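Flavohemoprotein (Vibrio cholerae O1 biovar El Tor, PDB 4EH1) probably detoxifies nitric oxide, oxidising it to nitrate with O2 and NAD(P)H, here represented by its FAD-carrying reductase region. Local coordinates at residues Pro128-Leu133 / Gln160-Leu165; Thr135-Asn140 / Gln169-Gln174. One frame throughout, in Å; residues are numbered along the deposited sequence.

In the fold
Both contacts lie in the NAD-binding part of the reductase region and share helix 126-138: interaction 1 uses its first half, interaction 2 its C-terminal end. Helix 159-169 supplies the partner segment of interaction 1, then leads through a short turn into strand 172-177, so the segments alternate along the chain. The centres are about 8 Å apart, and the two contacts touch where L133 O lies 3.5 Å from W171 CH2 and L165 CD2 lies 3.8 Å from A137 CB. In interaction 1 the Q130 side chain comes within about 9 Å of FAD. Segment 128-133 also carries P128, of the probable NADP(+) site, whose side chain is about 12 Å from that of L136 in interaction 2.

Interaction 1. Residues Pro128-Leu133 / Gln160-Leu165; sequences PMQAIL and QETAQL
Q130 reaches from helix 126-138 to E161 and T162 of helix 159-169, joining neighbouring helices of the parallel α/β fold. The short axes approach to 11.4 Å at 28°, a spacing bridged by side chains rather than by close backbone packing.

The polar part centres on one amide nitrogen. Q130 NE2 donates to E161 OE1 at 3.0 Å and to T162 OG1 at 2.9 Å, and the acceptors lie in well-separated directions, so each N-H has its own partner. The threonine bond lies close to the amide plane, but T162 was modelled in two conformers and it is established for one alone. E161 OE1 is met on its anti side, and the carboxylate and amide planes are turned 36° apart. E161 OE1 also receives H134 NE2 and forms a salt bridge with R69, so that carboxylate oxygen is gripped from several residues and would probably favour the charged form.

The apolar part lies a turn further on, where L133 and L165 direct their CB atoms at the opposite helix. Y146 of strand 144-150 lies beneath, touching Q130, L133 and T162. With L165 CG beside its own backbone N (chi1 -79°), methyl CD1 ends 3.8 Å from L133 CB.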
loop_
_atom_site.group_PDB
_atom_site.type_symbol
_atom_site.label_atom_id
_atom_site.label_comp_id
_atom_site.label_asym_id
_atom_site.label_seq_id
_atom_site.Cartn_x
_atom_site.Cartn_y
_atom_site.Cartn_z
ATOM N N PRO A 128 13.693 -9.119 -7.268
ATOM C CA PRO A 128 14.576 -10.162 -6.711
ATOM C C PRO A 128 15.850 -9.601 -6.068
ATOM O O PRO A 128 16.360 -10.215 -5.125
ATOM C CB PRO A 128 14.923 -11.015 -7.930
ATOM C CG PRO A 128 14.704 -10.069 -9.114
ATOM C CD PRO A 128 13.532 -9.261 -8.727
ATOM N N MET A 129 16.333 -8.454 -6.557
ATOM C CA MET A 129 17.497 -7.825 -5.996
ATOM C C MET A 129 17.229 -7.419 -4.570
ATOM O O MET A 129 18.143 -7.420 -3.752
ATOM C CB MET A 129 17.918 -6.588 -6.773
ATOM C CG MET A 129 18.410 -6.873 -8.168
ATOM S SD MET A 129 19.613 -8.245 -8.251
ATOM C CE MET A 129 19.754 -8.240 -10.038
ATOM N N GLN A 130 15.982 -7.076 -4.270
ATOM C CA GLN A 130 15.614 -6.760 -2.897
ATOM C C GLN A 130 15.731 -7.963 -1.926
ATOM O O GLN A 130 16.131 -7.795 -0.767
ATOM C CB GLN A 130 14.208 -6.160 -2.847
ATOM C CG GLN A 130 14.032 -5.149 -1.681
ATOM C CD GLN A 130 14.891 -3.885 -1.843
ATOM O OE1 GLN A 130 15.477 -3.627 -2.905
ATOM N NE2 GLN A 130 14.973 -3.104 -0.784
ATOM N N ALA A 131 15.359 -9.157 -2.390
ATOM C CA ALA A 131 15.515 -10.375 -1.590
ATOM C C ALA A 131 16.991 -10.577 -1.326
ATOM O O ALA A 131 17.386 -10.926 -0.229
ATOM C CB ALA A 131 14.897 -11.618 -2.307
ATOM N N ILE A 132 17.812 -10.318 -2.338
ATOM C CA ILE A 132 19.249 -10.500 -2.203
ATOM C C ILE A 132 19.854 -9.485 -1.229
ATOM O O ILE A 132 20.590 -9.875 -0.332
ATOM C CB ILE A 132 19.954 -10.454 -3.558
ATOM C CG1 ILE A 132 19.448 -11.612 -4.454
ATOM C CG2 ILE A 132 21.484 -10.530 -3.370
ATOM C CD1 ILE A 132 20.067 -11.651 -5.863
ATOM N N LEU A 133 19.526 -8.199 -1.385
ATOM C CA LEU A 133 19.952 -7.215 -0.403
ATOM C C LEU A 133 19.615 -7.626 1.018
ATOM O O LEU A 133 20.461 -7.550 1.900
ATOM C CB LEU A 133 19.266 -5.879 -0.631
ATOM C CG LEU A 133 19.749 -5.026 -1.792
ATOM C CD1 LEU A 133 18.847 -3.780 -1.907
ATOM C CD2 LEU A 133 21.231 -4.660 -1.623
ATOM N N GLN A 160 13.219 4.025 -0.092
ATOM C CA GLN A 160 13.500 4.217 1.330
ATOM C C GLN A 160 14.116 2.971 1.975
ATOM O O GLN A 160 15.075 3.052 2.731
ATOM C CB GLN A 160 12.223 4.614 2.083
ATOM C CG GLN A 160 12.411 4.716 3.596
ATOM C CD GLN A 160 13.414 5.811 3.978
ATOM O OE1 GLN A 160 13.757 6.677 3.167
ATOM N NE2 GLN A 160 13.875 5.778 5.219
ATOM N N GLU A 161 13.561 1.818 1.646
ATOM C CA GLU A 161 13.985 0.591 2.270
ATOM C C GLU A 161 15.431 0.304 1.874
ATOM O O GLU A 161 16.239 -0.075 2.709
ATOM C CB GLU A 161 13.024 -0.533 1.887
ATOM C CG GLU A 161 13.339 -1.925 2.454
ATOM C CD GLU A 161 12.333 -2.991 1.947
ATOM O OE1 GLU A 161 12.658 -3.791 1.047
ATOM O OE2 GLU A 161 11.204 -3.019 2.455
ATOM N N THR A 162 15.752 0.530 0.608
ATOM C CA THR A 162 17.098 0.304 0.116
ATOM C C THR A 162 18.095 1.295 0.733
ATOM O O THR A 162 19.193 0.910 1.120
ATOM C CB THR A 162 17.106 0.346 -1.429
ATOM O OG1 THR A 162 16.349 -0.765 -1.906
ATOM C CG2 THR A 162 18.517 0.256 -2.019
ATOM N N ALA A 163 17.699 2.557 0.842
ATOM C CA ALA A 163 18.558 3.586 1.413
ATOM C C ALA A 163 18.925 3.180 2.836
ATOM O O ALA A 163 20.076 3.295 3.246
ATOM C CB ALA A 163 17.855 4.956 1.427
ATOM N N GLN A 164 17.941 2.686 3.576
ATOM C CA GLN A 164 18.189 2.286 4.955
ATOM C C GLN A 164 19.186 1.138 5.036
ATOM O O GLN A 164 20.123 1.207 5.826
ATOM C CB GLN A 164 16.891 1.948 5.689
ATOM C CG GLN A 164 15.967 3.146 5.867
ATOM C CD GLN A 164 14.894 2.900 6.933
ATOM O OE1 GLN A 164 13.744 3.359 6.813
ATOM N NE2 GLN A 164 15.275 2.172 7.987
ATOM N N LEU A 165 18.993 0.105 4.214
ATOM C CA LEU A 165 19.912 -1.037 4.195
ATOM C C LEU A 165 21.295 -0.566 3.908
ATOM O O LEU A 165 22.235 -0.907 4.609
ATOM C CB LEU A 165 19.542 -2.058 3.126
ATOM C CG LEU A 165 18.387 -2.982 3.496
ATOM C CD1 LEU A 165 18.009 -3.909 2.340
ATOM C CD2 LEU A 165 18.721 -3.786 4.789
#

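Interaction 2. Residues Thr135-Asn140 / Gln169-Gln174; sequences TLAKQN and QGWMQQ
A Schellman motif ends helix 126-138, and beside this C-terminal turn L136 and A137 meet W171 and Q169 from the link between helix 159-169 and strand 172-177. In the motif N140, with positive phi, is the C-prime residue: its N bonds to A137 O, while K141 N returns to L136 O.

The indole comes in with the far corner of its six-membered ring. W171 CH2 lies 3.5 Å from A137 N, which sits at the ring edge near the plane. L136 CB is 3.7 Å from W171 CH2, and that methylene approaches the ring obliquely. W171 CG stands beside its own backbone N (chi1 -67°), which carries the benzene end toward the helix. The pyrrole end is tied down separately, because NE1 bonds to K141 O, of the residue whose N takes part in the Schellman motif.

Q169 works on two groups at once. Its CB lies over the centre of one indole face, 3.3 Å above the ring plane, whereas its amide continues past the ring to the helix. There Q169 NE2 is 3.7 Å from A137 CB, and Q169 OE1 is 3.7 Å from A137 O. The bend at chi2 (-57°) folds the glutamine tail along this alanine.

Across the two segments no hydrogen bond forms, so within them van der Waals contact does the joining, and the W171 NE1 bond to K141 O adds a polar tie just beyond. That bond, with the CB of Q169 over one face, should limit rotation of the ring and keep its edge against the closing turn of the helix.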
loop_
_atom_site.group_PDB
_atom_site.type_symbol
_atom_site.label_atom_id
_atom_site.label_comp_id
_atom_site.label_asym_id
_atom_site.label_seq_id
_atom_site.Cartn_x
_atom_site.Cartn_y
_atom_site.Cartn_z
ATOM N N THR A 135 19.025 -10.532 2.296
ATOM C CA THR A 135 19.786 -11.731 2.691
ATOM C C THR A 135 21.230 -11.361 3.032
ATOM O O THR A 135 21.770 -11.821 4.026
ATOM C CB THR A 135 19.808 -12.809 1.570
ATOM O OG1 THR A 135 18.469 -13.120 1.215
ATOM C CG2 THR A 135 20.498 -14.097 2.066
ATOM N N LEU A 136 21.844 -10.518 2.203
ATOM C CA LEU A 136 23.231 -10.126 2.427
ATOM C C LEU A 136 23.343 -9.263 3.673
ATOM O O LEU A 136 24.365 -9.284 4.327
ATOM C CB LEU A 136 23.789 -9.387 1.203
ATOM C CG LEU A 136 23.841 -10.235 -0.080
ATOM C CD1 LEU A 136 24.439 -9.427 -1.255
ATOM C CD2 LEU A 136 24.629 -11.515 0.087
ATOM N N ALA A 137 22.289 -8.505 3.995
ATOM C CA ALA A 137 22.294 -7.678 5.206
ATOM C C ALA A 137 22.327 -8.583 6.438
ATOM O O ALA A 137 23.153 -8.415 7.342
ATOM C CB ALA A 137 21.072 -6.793 5.256
ATOM N N LYS A 138 21.418 -9.546 6.437
ATOM C CA LYS A 138 21.323 -10.569 7.458
ATOM C C LYS A 138 22.670 -11.278 7.682
ATOM O O LYS A 138 23.049 -11.558 8.815
ATOM C CB LYS A 138 20.226 -11.560 7.050
ATOM C CG LYS A 138 20.031 -12.727 7.987
ATOM C CD LYS A 138 18.860 -13.603 7.542
ATOM C CE LYS A 138 17.546 -12.817 7.433
ATOM N NZ LYS A 138 16.355 -13.733 7.271
ATOM N N GLN A 139 23.392 -11.537 6.595
ATOM C CA GLN A 139 24.667 -12.251 6.636
ATOM C C GLN A 139 25.873 -11.350 6.826
ATOM O O GLN A 139 27.014 -11.814 6.773
ATOM C CB GLN A 139 24.825 -13.123 5.378
ATOM C CG GLN A 139 23.820 -14.257 5.385
ATOM C CD GLN A 139 23.701 -14.975 4.060
ATOM O OE1 GLN A 139 24.411 -14.669 3.100
ATOM N NE2 GLN A 139 22.795 -15.939 4.000
ATOM N N ASN A 140 25.620 -10.069 7.050
ATOM C CA ASN A 140 26.701 -9.098 7.215
ATOM C C ASN A 140 27.740 -9.084 6.117
ATOM O O ASN A 140 28.927 -8.927 6.377
ATOM C CB ASN A 140 27.387 -9.346 8.556
ATOM C CG ASN A 140 26.474 -9.068 9.695
ATOM O OD1 ASN A 140 25.852 -8.005 9.739
ATOM N ND2 ASN A 140 26.355 -10.024 10.624
ATOM N N GLN A 169 24.463 -1.056 6.294
ATOM C CA GLN A 169 25.476 -2.085 5.970
ATOM C C GLN A 169 26.808 -1.538 5.451
ATOM O O GLN A 169 27.723 -2.316 5.180
ATOM C CB GLN A 169 24.934 -3.076 4.913
ATOM C CG GLN A 169 23.684 -3.865 5.356
ATOM C CD GLN A 169 23.922 -4.640 6.650
ATOM O OE1 GLN A 169 24.990 -5.250 6.839
ATOM N NE2 GLN A 169 22.955 -4.590 7.560
ATOM N N GLY A 170 26.908 -0.223 5.254
ATOM C CA GLY A 170 28.105 0.350 4.657
ATOM C C GLY A 170 28.348 -0.052 3.198
ATOM O O GLY A 170 29.484 -0.253 2.766
ATOM N N TRP A 171 27.270 -0.151 2.439
ATOM C CA TRP A 171 27.337 -0.502 1.025
ATOM C C TRP A 171 27.311 0.725 0.109
ATOM O O TRP A 171 27.261 1.856 0.595
ATOM C CB TRP A 171 26.152 -1.390 0.668
ATOM C CG TRP A 171 26.216 -2.735 1.338
ATOM C CD1 TRP A 171 27.332 -3.350 1.884
ATOM C CD2 TRP A 171 25.129 -3.646 1.507
ATOM N NE1 TRP A 171 26.982 -4.582 2.406
ATOM C CE2 TRP A 171 25.643 -4.795 2.176
ATOM C CE3 TRP A 171 23.763 -3.602 1.181
ATOM C CZ2 TRP A 171 24.833 -5.880 2.521
ATOM C CZ3 TRP A 171 22.951 -4.698 1.512
ATOM C CH2 TRP A 171 23.491 -5.817 2.177
ATOM N N MET A 172 27.364 0.494 -1.209
ATOM C CA MET A 172 27.401 1.594 -2.157
ATOM C C MET A 172 26.195 1.481 -3.074
ATOM O O MET A 172 25.776 0.378 -3.430
ATOM C CB MET A 172 28.677 1.544 -3.013
ATOM C CG MET A 172 29.949 1.057 -2.305
ATOM S SD MET A 172 30.621 2.202 -1.080
ATOM C CE MET A 172 30.715 3.764 -1.985
ATOM N N GLN A 173 25.621 2.617 -3.446
ATOM C CA GLN A 173 24.584 2.590 -4.458
ATOM C C GLN A 173 24.694 3.786 -5.405
ATOM O O GLN A 173 25.189 4.863 -5.023
ATOM C CB GLN A 173 23.182 2.452 -3.839
ATOM C CG GLN A 173 22.443 3.758 -3.523
ATOM C CD GLN A 173 20.919 3.541 -3.326
ATOM O OE1 GLN A 173 20.257 2.900 -4.143
ATOM N NE2 GLN A 173 20.375 4.090 -2.249
ATOM N N GLN A 174 24.281 3.567 -6.648
ATOM C CA GLN A 174 24.088 4.659 -7.603
ATOM C C GLN A 174 22.727 4.442 -8.258
ATOM O O GLN A 174 22.409 3.330 -8.683
ATOM C CB GLN A 174 25.195 4.704 -8.668
ATOM C CG GLN A 174 25.025 5.866 -9.688
ATOM C CD GLN A 174 24.881 7.239 -9.003
ATOM O OE1 GLN A 174 23.858 7.942 -9.150
ATOM N NE2 GLN A 174 25.914 7.631 -8.276
#